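Local coordinates for conserved protein (Methanothermobacter thermautotrophicus, PDB 2WNY), which is of unknown function but belongs to the DUF54 family, is linked to the archaeal exosome superoperon, and probably binds RNA, at residues Glu67-Glu70 and Lys71-Val75. The protein carries 1 engineered substitution. Sequence-based numbering, arbitrary orientation.
Sequences EFME and KFTEV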
ATOM      1  N   GLU A  67       0.988   9.322   9.352  1.00 30.26           N
ATOM      2  CA  GLU A  67      -0.403   8.902   9.538  1.00 29.59           C
ATOM      3  C   GLU A  67      -0.636   7.469   9.042  1.00 27.93           C
ATOM      4  O   GLU A  67      -1.391   6.676   9.642  1.00 27.41           O
ATOM      5  CB  GLU A  67      -1.364   9.851   8.793  1.00 31.70           C
ATOM      6  CG  GLU A  67      -2.830   9.420   8.910  1.00 32.86           C
ATOM      7  CD  GLU A  67      -3.830  10.527   8.584  1.00 39.39           C
ATOM      8  OE1 GLU A  67      -3.421  11.681   8.336  1.00 39.41           O
ATOM      9  OE2 GLU A  67      -5.039  10.240   8.597  1.00 40.33           O
ATOM     10  N   PHE A  68      -0.010   7.139   7.923  1.00 26.97           N
ATOM     11  CA  PHE A  68      -0.093   5.790   7.400  1.00 27.19           C
ATOM     12  C   PHE A  68       0.497   4.767   8.402  1.00 27.82           C
ATOM     13  O   PHE A  68      -0.107   3.723   8.670  1.00 26.98           O
ATOM     14  CB  PHE A  68       0.641   5.687   6.081  1.00 25.93           C
ATOM     15  CG  PHE A  68       0.696   4.281   5.542  1.00 28.95           C
ATOM     16  CD1 PHE A  68      -0.316   3.801   4.721  1.00 29.19           C
ATOM     17  CD2 PHE A  68       1.738   3.424   5.907  1.00 24.96           C
ATOM     18  CE1 PHE A  68      -0.278   2.482   4.226  1.00 29.71           C
ATOM     19  CE2 PHE A  68       1.799   2.108   5.417  1.00 26.24           C
ATOM     20  CZ  PHE A  68       0.785   1.631   4.591  1.00 28.65           C
ATOM     21  N   MET A  69       1.678   5.067   8.927  1.00 27.39           N
ATOM     22  CA  MET A  69       2.341   4.160   9.868  1.00 30.03           C
ATOM     23  C   MET A  69       1.511   3.982  11.147  1.00 32.56           C
ATOM     24  O   MET A  69       1.457   2.885  11.712  1.00 34.33           O
ATOM     25  CB  MET A  69       3.757   4.621  10.208  1.00 31.78           C
ATOM     26  CG  MET A  69       4.807   4.334   9.109  1.00 30.57           C
ATOM     27  SD  MET A  69       4.806   2.618   8.492  1.00 36.01           S
ATOM     28  CE  MET A  69       5.298   1.791  10.042  1.00 35.21           C
ATOM     29  N   GLU A  70       0.852   5.052  11.576  1.00 33.24           N
ATOM     30  CA  GLU A  70      -0.063   4.985  12.717  1.00 37.25           C
ATOM     31  C   GLU A  70      -1.166   3.938  12.459  1.00 36.24           C
ATOM     32  O   GLU A  70      -1.410   3.067  13.284  1.00 35.40           O
ATOM     33  CB  GLU A  70      -0.722   6.341  12.935  1.00 37.91           C
ATOM     34  CG  GLU A  70       0.057   7.330  13.756  1.00 49.64           C
ATOM     35  CD  GLU A  70      -0.877   8.335  14.418  1.00 70.03           C
ATOM     36  OE1 GLU A  70      -1.797   8.844  13.729  1.00 70.79           O
ATOM     37  OE2 GLU A  70      -0.704   8.604  15.628  1.00 79.93           O
ATOM     38  N   LYS A  71      -1.818   4.021  11.301  1.00 33.02           N
ATOM     39  CA  LYS A  71      -2.900   3.096  10.970  1.00 33.49           C
ATOM     40  C   LYS A  71      -2.348   1.694  10.671  1.00 32.65           C
ATOM     41  O   LYS A  71      -2.908   0.680  11.109  1.00 32.74           O
ATOM     42  CB  LYS A  71      -3.697   3.631   9.778  1.00 33.05           C
ATOM     43  CG  LYS A  71      -4.726   2.670   9.186  1.00 37.45           C
ATOM     44  CD  LYS A  71      -5.946   2.514  10.067  1.00 39.21           C
ATOM     45  CE  LYS A  71      -7.086   1.872   9.289  1.00 42.67           C
ATOM     46  NZ  LYS A  71      -8.377   2.178   9.951  1.00 51.57           N
ATOM     47  N   PHE A  72      -1.239   1.648   9.940  1.00 31.52           N
ATOM     48  CA  PHE A  72      -0.565   0.382   9.638  1.00 32.59           C
ATOM     49  C   PHE A  72      -0.239  -0.376  10.927  1.00 33.26           C
ATOM     50  O   PHE A  72      -0.483  -1.594  11.035  1.00 31.91           O
ATOM     51  CB  PHE A  72       0.699   0.661   8.805  1.00 31.57           C
ATOM     52  CG  PHE A  72       1.562  -0.551   8.550  1.00 33.27           C
ATOM     53  CD1 PHE A  72       1.426  -1.284   7.379  1.00 31.34           C
ATOM     54  CD2 PHE A  72       2.537  -0.933   9.466  1.00 38.81           C
ATOM     55  CE1 PHE A  72       2.235  -2.402   7.130  1.00 31.17           C
ATOM     56  CE2 PHE A  72       3.345  -2.049   9.228  1.00 42.19           C
ATOM     57  CZ  PHE A  72       3.197  -2.774   8.056  1.00 37.75           C
ATOM     58  N   THR A  73       0.296   0.350  11.911  1.00 35.75           N
ATOM     59  CA  THR A  73       0.605  -0.233  13.233  1.00 37.90           C
ATOM     60  C   THR A  73      -0.633  -0.782  13.962  1.00 42.23           C
ATOM     61  O   THR A  73      -0.571  -1.870  14.541  1.00 44.83           O
ATOM     62  CB  THR A  73       1.383   0.764  14.139  1.00 36.34           C
ATOM     63  OG1 THR A  73       2.556   1.202  13.449  1.00 33.83           O
ATOM     64  CG2 THR A  73       1.807   0.116  15.457  1.00 42.27           C
ATOM     65  N   GLU A  74      -1.744  -0.042  13.945  1.00 44.13           N
ATOM     66  CA  GLU A  74      -2.979  -0.514  14.600  1.00 48.42           C
ATOM     67  C   GLU A  74      -3.480  -1.790  13.910  1.00 46.62           C
ATOM     68  O   GLU A  74      -3.826  -2.776  14.564  1.00 48.08           O
ATOM     69  CB  GLU A  74      -4.091   0.542  14.550  1.00 50.15           C
ATOM     70  CG  GLU A  74      -3.744   1.887  15.154  1.00 57.46           C
ATOM     71  CD  GLU A  74      -4.699   2.999  14.720  1.00 71.48           C
ATOM     72  OE1 GLU A  74      -5.553   2.774  13.826  1.00 64.37           O
ATOM     73  OE2 GLU A  74      -4.589   4.111  15.283  1.00 80.48           O
ATOM     74  N   VAL A  75      -3.492  -1.758  12.584  1.00 41.67           N
ATOM     75  CA  VAL A  75      -3.985  -2.877  11.779  1.00 41.21           C
ATOM     76  C   VAL A  75      -3.137  -4.142  12.008  1.00 42.00           C
ATOM     77  O   VAL A  75      -3.679  -5.207  12.276  1.00 42.72           O
ATOM     78  CB  VAL A  75      -4.050  -2.497  10.264  1.00 37.64           C
ATOM     79  CG1 VAL A  75      -4.348  -3.714   9.382  1.00 35.57           C
ATOM     80  CG2 VAL A  75      -5.102  -1.402  10.030  1.00 38.17           C
TER
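Phe68 and Phe72, one helical turn apart, set their rings next to each other on the buried face of helix 62-76. The two planes are near parallel, at 27°, but so far slid that they hardly overlap, with centroids 5.9 Å apart. Phe68 CE2 meets Phe72 CB obliquely at 3.8 Å. In both residues CG is anti to the backbone N (chi1 175° in Phe68), which carries each ring beside its own carbonyl carbon and brings Phe68 CE2 onto Phe72 CB. Met69 lies alongside Phe72 on the same side of its ring plane as Phe68, but at CD2: its chain, folded back at chi2 and chi3, brings CE to 3.9 Å from Phe72 CD2. Met69 SD sits 4.9 Å from the centroid of the Phe72 ring, an oblique Met-aromatic contact. Ile8, Ile11, Leu118 and Ile120 of the sheet pack on Phe68, and Ile136 of helix 129-139 on Phe72.

Behind these side chains, Phe72 N donates to Phe68 O at 2.7 Å, a nearly straight bond. Met69 O takes two bonds from Thr73, one from N and one from OG1 at 2.7 Å, arriving from opposite faces of the carbonyl plane; chi1 of -55° turns the hydroxyl back to that oxygen. A valine in place of Thr73 would probably leave Met69 O with only the backbone N-H of this residue as donor.

The other side of the helix is loose. Glu70 and Glu74 are exposed, their carboxylates no closer than 5.7 Å (OE1 of Glu70 to OE2 of Glu74), and the turn there rests on the longer Glu74 N to Glu70 O bond, 3.2 Å. This contrast is that of an amphipathic alpha-helix, with Phe68 packed on the antiparallel sheet and Phe72 on helix 129-139, in an alpha+beta fold.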